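Local atomic coordinates of calcium uptake protein 2, mitochondrial (Homo sapiens, PDB entry 6LB7), a protein that probably senses calcium through EF-hands and so regulates calcium uptake into mitochondria. Residues L193-G198 and F207-L212; R31-S36 and T71-L76; A272-A277 and E309-V314. All blocks are in the same frame, centred on the assembly; numbering follows the deposited sequence.

Contact 1. Residues L193-G198 and F207-L212; sequences LQFSKG and FAEWLL
Phe195 and Trp210 form a T-shaped aromatic contact, with a Lys197-Glu209 salt bridge beside it on the more exposed side, where the C-terminal end of helix 173-196 faces the short helix 204-211 that follows it. A short connection joins the two helices. The indole turns its edge toward the phenyl face, with ring planes at 82° and the five-membered ring centroid 5.2 Å from that of Phe195. Trp210 uses its backbone as well: its CA sits over the same phenyl ring, 3.7 Å from the centroid, as a CH-pi contact. CG of Trp210 is anti to the backbone N (chi1 170°), which carries the indole past the phenyl, so that Trp210 CD1 comes to 3.7 Å from Phe195 CE2.

Lys197 ends the long helix with positive phi in a Schellman motif: Gly198 N reaches Leu193 O at 3.1 Å, while the inner bond from Lys197 N to Gln194 O is weak. Bent at chi2 and chi3, the lysine chain folds back until NZ meets Phe195 O at 3.0 Å and Glu209 OE2 at 2.8 Å. The latter is a salt bridge of weak hydrogen-bond geometry. The ammonium thus links the C-terminal end of the long helix to the next helix, a worked case of charge framing an aromatic core.

The indole NE1 is held by Glu191 one turn back on the long helix. Phe242 and Cys246 of helix 239-249 pack against Trp210, Arg318 of helix 308-320 makes a cation-pi contact with it, and Trp224 of helix 220-230 touches Glu209.

Contact 2. Residues R31-S36 and T71-L76; sequences RDFLFS and TFFRDL
The rings of Phe33 and Phe73 meet obliquely, their planes at 42° and their centroids 5.6 Å apart, which makes the pair neither a stack nor a T. One face of Phe73 carries CD2 of its own neighbour Phe72, placed toward the rim, and the edge of the Phe72 ring in turn takes CD2 of Phe73. This is helix-helix packing in the N-terminal domain: the axes of the short segments 31-36 and 72-76 approach to 9.3 Å, with N-to-C directions 126° apart, far from parallel. Leu183 of the long helix 173-196 touches both phenylalanines, while Tyr87 and Leu90 of helix 84-94 pack on Phe33.

Beside the ring pair, Leu34 reaches across with both methyls, which lie against Phe73 CB, CD1 at 3.8 Å and CD2 at 3.9 Å. With an alanine here both methyls would be gone, and Phe73 CB would probably lose its apolar mate, opening a gap between the helices. Ile187 and Met190 of helix 173-196 complete the setting of this leucine.

Arg74 contributes only the aliphatic root of its side chain. The chain bends at chi3 (-65°), and its guanidinium is taken up by Glu186 and Glu189 in salt bridges and by the carbonyl of Ser70. What faces helix 30-38 is therefore a methylene, with Arg74 CG lying 3.9 Å from Leu34 CD1.

Contact 3. Residues A272-A277 and E309-V314; sequences AEFKRA and EEFLGV
Phe274 and Phe311 carry this contact between them, burying similar amounts of surface, in what is consistent with a pair of EF-hand helix-loop-helix units in the C-terminal half. Phe311 belongs to helix 308-320, which follows helix 288-298 across a short loop of EF-hand-like sequence; Phe274 lies on helix 271-282, just before that unit. The backbones of segments 272-277 and 309-314 stand well apart, the CA atoms of the two residues being 11.4 Å from each other, and the rings bridge the interval.

In both residues CG is anti to the backbone N (chi1 -169° in Phe274, 176° in Phe311), which sends each ring out from its helix toward the other. The rings then meet obliquely, planes 51° apart and centroids separated by 5.6 Å. The principle illustrated is that two long aromatic side chains can join two helical segments whose backbones stand apart.

Other hydrophobic groups fill in around the pair. Leu306 of the intervening loop touches both rings, Phe255 meets Phe274 edge-to-face, and Phe298 and Val294 of helix 288-298 pack on Phe311. The closest atoms are Phe274 CE1 and Phe311 CE2, 3.5 Å apart, the latter lying at the edge of the Phe274 ring and near its plane.

Overall arrangement
Contacts 2 and 3 are buried and wholly apolar across their segments, whereas contact 1 is half core and half surface, its aromatic interior bordered by a lysine-glutamate pair. Contacts 2 and 3 lie on opposite sides of the chain's centre, their own centres about 32 Å apart. The long helix 173-196 connects the halves: its end belongs to contact 1, and earlier turns pack on contact 2, although the two contacts do not touch. Contact 1 does touch contact 3, where Leu211 and Leu212 meet Val314. Aromatic rings serve all three, as a T-shaped pair in contact 1 and oblique pairs in the others.

Contact 1. Residues L193-G198 and F207-L212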
loop_
_atom_site.group_PDB
_atom_site.type_symbol
_atom_site.label_atom_id
_atom_site.label_comp_id
_atom_site.label_asym_id
_atom_site.label_seq_id
_atom_site.Cartn_x
_atom_site.Cartn_y
_atom_site.Cartn_z
ATOM N N LEU B 193 18.938 25.150 -1.710
ATOM C CA LEU B 193 20.090 26.045 -1.786
ATOM C C LEU B 193 21.349 25.319 -2.232
ATOM O O LEU B 193 22.205 25.918 -2.895
ATOM C CB LEU B 193 20.313 26.725 -0.448
ATOM C CG LEU B 193 19.314 27.879 -0.330
ATOM C CD1 LEU B 193 19.208 28.336 1.118
ATOM C CD2 LEU B 193 19.709 29.030 -1.276
ATOM N N GLN B 194 21.478 24.038 -1.882
ATOM C CA GLN B 194 22.613 23.257 -2.361
ATOM C C GLN B 194 22.644 23.223 -3.889
ATOM O O GLN B 194 23.678 23.480 -4.515
ATOM C CB GLN B 194 22.537 21.837 -1.767
ATOM C CG GLN B 194 23.665 20.919 -2.106
ATOM C CD GLN B 194 24.997 21.433 -1.671
ATOM O OE1 GLN B 194 25.122 22.088 -0.760
ATOM N NE2 GLN B 194 25.989 21.143 -2.340
ATOM N N PHE B 195 21.508 22.959 -4.528
ATOM C CA PHE B 195 21.543 22.842 -5.975
ATOM C C PHE B 195 21.331 24.173 -6.673
ATOM O O PHE B 195 21.782 24.334 -7.812
ATOM C CB PHE B 195 20.520 21.785 -6.439
ATOM C CG PHE B 195 20.955 20.385 -6.111
ATOM C CD1 PHE B 195 21.732 19.658 -7.000
ATOM C CD2 PHE B 195 20.661 19.832 -4.882
ATOM C CE1 PHE B 195 22.185 18.390 -6.663
ATOM C CE2 PHE B 195 21.101 18.558 -4.551
ATOM C CZ PHE B 195 21.852 17.834 -5.440
ATOM N N SER B 196 20.709 25.155 -6.013
ATOM C CA SER B 196 20.725 26.478 -6.634
ATOM C C SER B 196 22.061 27.191 -6.454
ATOM O O SER B 196 22.236 28.272 -7.029
ATOM C CB SER B 196 19.602 27.359 -6.087
ATOM O OG SER B 196 20.002 27.962 -4.871
ATOM N N LYS B 197 22.991 26.600 -5.692
ATOM C CA LYS B 197 24.327 27.184 -5.428
ATOM C C LYS B 197 24.235 28.505 -4.693
ATOM O O LYS B 197 25.074 29.395 -4.890
ATOM C CB LYS B 197 25.154 27.368 -6.704
ATOM C CG LYS B 197 25.795 26.137 -7.211
ATOM C CD LYS B 197 24.827 25.189 -7.731
ATOM C CE LYS B 197 25.254 24.468 -8.746
ATOM N NZ LYS B 197 24.301 23.581 -9.208
ATOM N N GLY B 198 23.183 28.700 -3.901
ATOM C CA GLY B 198 23.020 29.921 -3.153
ATOM C C GLY B 198 22.141 30.974 -3.797
ATOM O O GLY B 198 21.766 31.937 -3.115
ATOM N N PHE B 207 17.514 22.369 -11.133
ATOM C CA PHE B 207 16.504 21.398 -10.728
ATOM C C PHE B 207 16.756 20.041 -11.389
ATOM O O PHE B 207 16.597 18.987 -10.761
ATOM C CB PHE B 207 15.115 21.943 -11.074
ATOM C CG PHE B 207 14.002 20.962 -10.844
ATOM C CD1 PHE B 207 13.557 20.700 -9.561
ATOM C CD2 PHE B 207 13.412 20.292 -11.912
ATOM C CE1 PHE B 207 12.536 19.777 -9.337
ATOM C CE2 PHE B 207 12.405 19.358 -11.693
ATOM C CZ PHE B 207 11.962 19.109 -10.404
ATOM N N ALA B 208 17.190 20.049 -12.644
ATOM C CA ALA B 208 17.535 18.788 -13.290
ATOM C C ALA B 208 18.696 18.106 -12.576
ATOM O O ALA B 208 18.684 16.885 -12.393
ATOM C CB ALA B 208 17.874 19.024 -14.762
ATOM N N GLU B 209 19.708 18.879 -12.161
ATOM C CA GLU B 209 20.827 18.294 -11.419
ATOM C C GLU B 209 20.368 17.671 -10.116
ATOM O O GLU B 209 20.830 16.583 -9.748
ATOM C CB GLU B 209 21.890 19.342 -11.111
ATOM C CG GLU B 209 22.677 19.857 -12.272
ATOM C CD GLU B 209 23.491 21.066 -11.861
ATOM O OE1 GLU B 209 23.817 21.898 -12.725
ATOM O OE2 GLU B 209 23.772 21.203 -10.647
ATOM N N TRP B 210 19.491 18.363 -9.375
ATOM C CA TRP B 210 18.905 17.741 -8.190
ATOM C C TRP B 210 18.182 16.445 -8.557
ATOM O O TRP B 210 18.369 15.402 -7.919
ATOM C CB TRP B 210 17.938 18.723 -7.512
ATOM C CG TRP B 210 17.130 18.076 -6.429
ATOM C CD1 TRP B 210 17.507 17.882 -5.114
ATOM C CD2 TRP B 210 15.797 17.554 -6.543
ATOM N NE1 TRP B 210 16.496 17.270 -4.425
ATOM C CE2 TRP B 210 15.436 17.059 -5.278
ATOM C CE3 TRP B 210 14.882 17.447 -7.599
ATOM C CZ2 TRP B 210 14.196 16.452 -5.035
ATOM C CZ3 TRP B 210 13.642 16.839 -7.356
ATOM C CH2 TRP B 210 13.314 16.352 -6.081
ATOM N N LEU B 211 17.353 16.490 -9.601
ATOM C CA LEU B 211 16.484 15.352 -9.902
ATOM C C LEU B 211 17.294 14.117 -10.280
ATOM O O LEU B 211 16.916 12.994 -9.936
ATOM C CB LEU B 211 15.512 15.731 -11.025
ATOM C CG LEU B 211 14.462 14.727 -11.506
ATOM C CD1 LEU B 211 13.485 14.439 -10.424
ATOM C CD2 LEU B 211 13.724 15.274 -12.728
ATOM N N LEU B 212 18.407 14.309 -10.981
ATOM C CA LEU B 212 19.241 13.241 -11.509
ATOM C C LEU B 212 20.412 12.908 -10.596
ATOM O O LEU B 212 21.261 12.099 -10.963
ATOM C CB LEU B 212 19.771 13.638 -12.904
ATOM C CG LEU B 212 18.711 13.776 -14.000
ATOM C CD1 LEU B 212 19.292 14.430 -15.246
ATOM C CD2 LEU B 212 18.165 12.398 -14.319
#

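Contact 2. Residues R31-S36 and T71-L76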
loop_
_atom_site.group_PDB
_atom_site.type_symbol
_atom_site.label_atom_id
_atom_site.label_comp_id
_atom_site.label_asym_id
_atom_site.label_seq_id
_atom_site.Cartn_x
_atom_site.Cartn_y
_atom_site.Cartn_z
ATOM N N ARG B 31 24.477 17.494 11.765
ATOM C CA ARG B 31 25.226 17.803 10.551
ATOM C C ARG B 31 25.505 16.537 9.743
ATOM O O ARG B 31 25.258 16.498 8.525
ATOM C CB ARG B 31 26.536 18.513 10.911
ATOM C CG ARG B 31 27.413 18.938 9.712
ATOM C CD ARG B 31 28.596 19.774 10.200
ATOM N NE ARG B 31 29.376 20.365 9.121
ATOM C CZ ARG B 31 30.290 19.696 8.423
ATOM N NH1 ARG B 31 30.524 18.421 8.705
ATOM N NH2 ARG B 31 30.969 20.295 7.447
ATOM N N ASP B 32 26.030 15.494 10.406
ATOM C CA ASP B 32 26.245 14.203 9.753
ATOM C C ASP B 32 24.981 13.711 9.069
ATOM O O ASP B 32 25.019 13.208 7.938
ATOM C CB ASP B 32 26.669 13.133 10.765
ATOM C CG ASP B 32 28.043 13.360 11.354
ATOM O OD1 ASP B 32 28.859 14.102 10.769
ATOM O OD2 ASP B 32 28.308 12.743 12.411
ATOM N N PHE B 33 23.867 13.745 9.801
ATOM C CA PHE B 33 22.612 13.230 9.276
ATOM C C PHE B 33 22.205 13.975 8.013
ATOM O O PHE B 33 21.870 13.358 6.993
ATOM C CB PHE B 33 21.509 13.343 10.334
ATOM C CG PHE B 33 20.148 13.055 9.790
ATOM C CD1 PHE B 33 19.798 11.769 9.427
ATOM C CD2 PHE B 33 19.237 14.073 9.610
ATOM C CE1 PHE B 33 18.546 11.504 8.916
ATOM C CE2 PHE B 33 17.995 13.815 9.083
ATOM C CZ PHE B 33 17.651 12.537 8.736
ATOM N N LEU B 34 22.225 15.308 8.065
ATOM C CA LEU B 34 21.852 16.102 6.898
ATOM C C LEU B 34 22.705 15.741 5.684
ATOM O O LEU B 34 22.178 15.579 4.579
ATOM C CB LEU B 34 21.982 17.592 7.212
ATOM C CG LEU B 34 20.996 18.121 8.244
ATOM C CD1 LEU B 34 21.446 19.489 8.733
ATOM C CD2 LEU B 34 19.570 18.161 7.671
ATOM N N PHE B 35 24.023 15.575 5.879
ATOM C CA PHE B 35 24.910 15.221 4.770
ATOM C C PHE B 35 24.597 13.831 4.222
ATOM O O PHE B 35 24.604 13.622 3.004
ATOM C CB PHE B 35 26.371 15.297 5.212
ATOM C CG PHE B 35 26.882 16.700 5.396
ATOM C CD1 PHE B 35 26.084 17.795 5.110
ATOM C CD2 PHE B 35 28.173 16.926 5.819
ATOM C CE1 PHE B 35 26.555 19.083 5.265
ATOM C CE2 PHE B 35 28.647 18.210 5.973
ATOM C CZ PHE B 35 27.832 19.290 5.696
ATOM N N SER B 36 24.331 12.865 5.098
ATOM C CA SER B 36 24.010 11.523 4.625
ATOM C C SER B 36 22.718 11.499 3.810
ATOM O O SER B 36 22.520 10.601 2.982
ATOM C CB SER B 36 23.915 10.563 5.814
ATOM O OG SER B 36 22.637 10.618 6.428
ATOM N N THR B 71 14.555 24.794 10.928
ATOM C CA THR B 71 16.006 24.899 10.983
ATOM C C THR B 71 16.588 24.129 12.152
ATOM O O THR B 71 17.768 24.322 12.477
ATOM C CB THR B 71 16.462 26.354 11.052
ATOM O OG1 THR B 71 16.041 26.928 12.304
ATOM C CG2 THR B 71 15.872 27.137 9.882
ATOM N N PHE B 72 15.806 23.235 12.757
ATOM C CA PHE B 72 16.254 22.492 13.931
ATOM C C PHE B 72 17.581 21.770 13.693
ATOM O O PHE B 72 18.496 21.856 14.514
ATOM C CB PHE B 72 15.161 21.491 14.339
ATOM C CG PHE B 72 15.521 20.620 15.519
ATOM C CD1 PHE B 72 15.480 21.129 16.814
ATOM C CD2 PHE B 72 15.877 19.287 15.336
ATOM C CE1 PHE B 72 15.792 20.329 17.902
ATOM C CE2 PHE B 72 16.188 18.488 16.425
ATOM C CZ PHE B 72 16.134 19.010 17.710
ATOM N N PHE B 73 17.691 21.001 12.601
ATOM C CA PHE B 73 18.940 20.252 12.420
ATOM C C PHE B 73 20.081 21.179 12.001
ATOM O O PHE B 73 21.213 21.013 12.462
ATOM C CB PHE B 73 18.761 19.097 11.415
ATOM C CG PHE B 73 17.871 17.982 11.926
ATOM C CD1 PHE B 73 18.404 16.898 12.617
ATOM C CD2 PHE B 73 16.491 18.051 11.765
ATOM C CE1 PHE B 73 17.575 15.892 13.119
ATOM C CE2 PHE B 73 15.658 17.051 12.257
ATOM C CZ PHE B 73 16.196 15.970 12.939
ATOM N N ARG B 74 19.801 22.161 11.128
ATOM C CA ARG B 74 20.856 23.088 10.690
ATOM C C ARG B 74 21.348 23.963 11.833
ATOM O O ARG B 74 22.537 24.277 11.891
ATOM C CB ARG B 74 20.364 23.970 9.524
ATOM C CG ARG B 74 20.398 23.238 8.164
ATOM C CD ARG B 74 19.672 24.014 7.030
ATOM N NE ARG B 74 18.231 24.153 7.262
ATOM C CZ ARG B 74 17.415 24.872 6.502
ATOM N NH1 ARG B 74 17.891 25.513 5.437
ATOM N NH2 ARG B 74 16.119 24.951 6.799
ATOM N N ASP B 75 20.460 24.363 12.758
ATOM C CA ASP B 75 20.908 25.130 13.920
ATOM C C ASP B 75 21.828 24.309 14.820
ATOM O O ASP B 75 22.851 24.814 15.291
ATOM C CB ASP B 75 19.710 25.648 14.715
ATOM C CG ASP B 75 18.917 26.680 13.954
ATOM O OD1 ASP B 75 17.762 26.935 14.327
ATOM O OD2 ASP B 75 19.429 27.217 12.947
ATOM N N LEU B 76 21.484 23.045 15.079
ATOM C CA LEU B 76 22.325 22.213 15.939
ATOM C C LEU B 76 23.695 21.949 15.329
ATOM O O LEU B 76 24.704 21.944 16.038
ATOM C CB LEU B 76 21.633 20.883 16.225
ATOM C CG LEU B 76 20.434 20.968 17.163
ATOM C CD1 LEU B 76 19.690 19.631 17.161
ATOM C CD2 LEU B 76 20.922 21.340 18.557
#

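Contact 3. Residues A272-A277 and E309-V314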
loop_
_atom_site.group_PDB
_atom_site.type_symbol
_atom_site.label_atom_id
_atom_site.label_comp_id
_atom_site.label_asym_id
_atom_site.label_seq_id
_atom_site.Cartn_x
_atom_site.Cartn_y
_atom_site.Cartn_z
ATOM N N ALA B 272 -1.508 16.818 -20.584
ATOM C CA ALA B 272 -2.817 16.737 -19.940
ATOM C C ALA B 272 -2.978 15.453 -19.123
ATOM O O ALA B 272 -3.611 15.465 -18.059
ATOM C CB ALA B 272 -3.938 16.836 -20.981
ATOM N N GLU B 273 -2.455 14.329 -19.615
ATOM C CA GLU B 273 -2.521 13.098 -18.828
ATOM C C GLU B 273 -1.668 13.220 -17.573
ATOM O O GLU B 273 -2.092 12.838 -16.474
ATOM C CB GLU B 273 -2.061 11.897 -19.655
ATOM C CG GLU B 273 -3.080 11.410 -20.678
ATOM C CD GLU B 273 -3.222 12.367 -21.833
ATOM O OE1 GLU B 273 -4.356 12.510 -22.335
ATOM O OE2 GLU B 273 -2.201 12.982 -22.227
ATOM N N PHE B 274 -0.457 13.745 -17.728
ATOM C CA PHE B 274 0.438 13.913 -16.591
ATOM C C PHE B 274 -0.219 14.770 -15.526
ATOM O O PHE B 274 -0.273 14.390 -14.350
ATOM C CB PHE B 274 1.751 14.528 -17.080
ATOM C CG PHE B 274 2.862 14.509 -16.061
ATOM C CD1 PHE B 274 3.729 13.435 -15.978
ATOM C CD2 PHE B 274 3.045 15.570 -15.207
ATOM C CE1 PHE B 274 4.764 13.426 -15.043
ATOM C CE2 PHE B 274 4.079 15.572 -14.272
ATOM C CZ PHE B 274 4.934 14.511 -14.195
ATOM N N LYS B 275 -0.797 15.901 -15.946
ATOM C CA LYS B 275 -1.479 16.805 -15.025
ATOM C C LYS B 275 -2.575 16.092 -14.250
ATOM O O LYS B 275 -2.683 16.244 -13.026
ATOM C CB LYS B 275 -2.064 17.995 -15.796
ATOM C CG LYS B 275 -1.049 19.065 -16.196
ATOM C CD LYS B 275 -1.752 20.241 -16.878
ATOM C CE LYS B 275 -0.890 21.493 -16.878
ATOM N NZ LYS B 275 -1.536 22.612 -17.645
ATOM N N ARG B 276 -3.410 15.317 -14.953
ATOM C CA ARG B 276 -4.510 14.699 -14.207
ATOM C C ARG B 276 -3.997 13.600 -13.278
ATOM O O ARG B 276 -4.407 13.502 -12.112
ATOM C CB ARG B 276 -5.541 14.141 -15.192
ATOM C CG ARG B 276 -6.770 13.531 -14.587
ATOM C CD ARG B 276 -7.940 14.430 -14.612
ATOM N NE ARG B 276 -9.075 13.794 -14.382
ATOM C CZ ARG B 276 -9.782 13.353 -15.259
ATOM N NH1 ARG B 276 -9.485 13.476 -16.443
ATOM N NH2 ARG B 276 -10.791 12.782 -14.948
ATOM N N ALA B 277 -2.976 12.840 -13.650
ATOM C CA ALA B 277 -2.384 11.884 -12.709
ATOM C C ALA B 277 -1.773 12.578 -11.497
ATOM O O ALA B 277 -1.830 12.053 -10.373
ATOM C CB ALA B 277 -1.322 11.070 -13.412
ATOM N N GLU B 309 7.882 5.529 -17.580
ATOM C CA GLU B 309 8.590 4.486 -16.846
ATOM C C GLU B 309 9.992 4.947 -16.460
ATOM O O GLU B 309 10.458 4.667 -15.352
ATOM C CB GLU B 309 8.646 3.207 -17.685
ATOM C CG GLU B 309 7.272 2.608 -18.037
ATOM C CD GLU B 309 6.784 2.976 -19.450
ATOM O OE1 GLU B 309 7.171 4.047 -19.986
ATOM O OE2 GLU B 309 6.008 2.181 -20.028
ATOM N N GLU B 310 10.684 5.651 -17.365
ATOM C CA GLU B 310 12.013 6.153 -17.041
ATOM C C GLU B 310 11.937 7.287 -16.024
ATOM O O GLU B 310 12.756 7.348 -15.102
ATOM C CB GLU B 310 12.738 6.605 -18.306
ATOM C CG GLU B 310 13.292 5.466 -19.139
ATOM C CD GLU B 310 12.299 4.950 -20.170
ATOM O OE1 GLU B 310 11.074 5.199 -20.018
ATOM O OE2 GLU B 310 12.750 4.295 -21.137
ATOM N N PHE B 311 10.949 8.177 -16.164
ATOM C CA PHE B 311 10.731 9.223 -15.167
ATOM C C PHE B 311 10.541 8.615 -13.780
ATOM O O PHE B 311 11.254 8.957 -12.831
ATOM C CB PHE B 311 9.522 10.064 -15.581
ATOM C CG PHE B 311 9.126 11.123 -14.576
ATOM C CD1 PHE B 311 10.042 12.068 -14.129
ATOM C CD2 PHE B 311 7.822 11.192 -14.117
ATOM C CE1 PHE B 311 9.661 13.048 -13.225
ATOM C CE2 PHE B 311 7.431 12.169 -13.224
ATOM C CZ PHE B 311 8.356 13.102 -12.772
ATOM N N LEU B 312 9.602 7.670 -13.666
ATOM C CA LEU B 312 9.343 6.978 -12.410
ATOM C C LEU B 312 10.603 6.314 -11.851
ATOM O O LEU B 312 10.823 6.298 -10.635
ATOM C CB LEU B 312 8.237 5.948 -12.636
ATOM C CG LEU B 312 7.612 5.380 -11.376
ATOM C CD1 LEU B 312 6.891 6.487 -10.610
ATOM C CD2 LEU B 312 6.671 4.243 -11.746
ATOM N N GLY B 313 11.448 5.770 -12.725
ATOM C CA GLY B 313 12.701 5.212 -12.258
ATOM C C GLY B 313 13.597 6.240 -11.593
ATOM O O GLY B 313 14.155 5.987 -10.521
ATOM N N VAL B 314 13.753 7.413 -12.219
ATOM C CA VAL B 314 14.576 8.472 -11.629
ATOM C C VAL B 314 13.968 8.963 -10.315
ATOM O O VAL B 314 14.686 9.231 -9.344
ATOM C CB VAL B 314 14.765 9.619 -12.644
ATOM C CG1 VAL B 314 15.399 10.858 -11.982
ATOM C CG2 VAL B 314 15.617 9.152 -13.837
#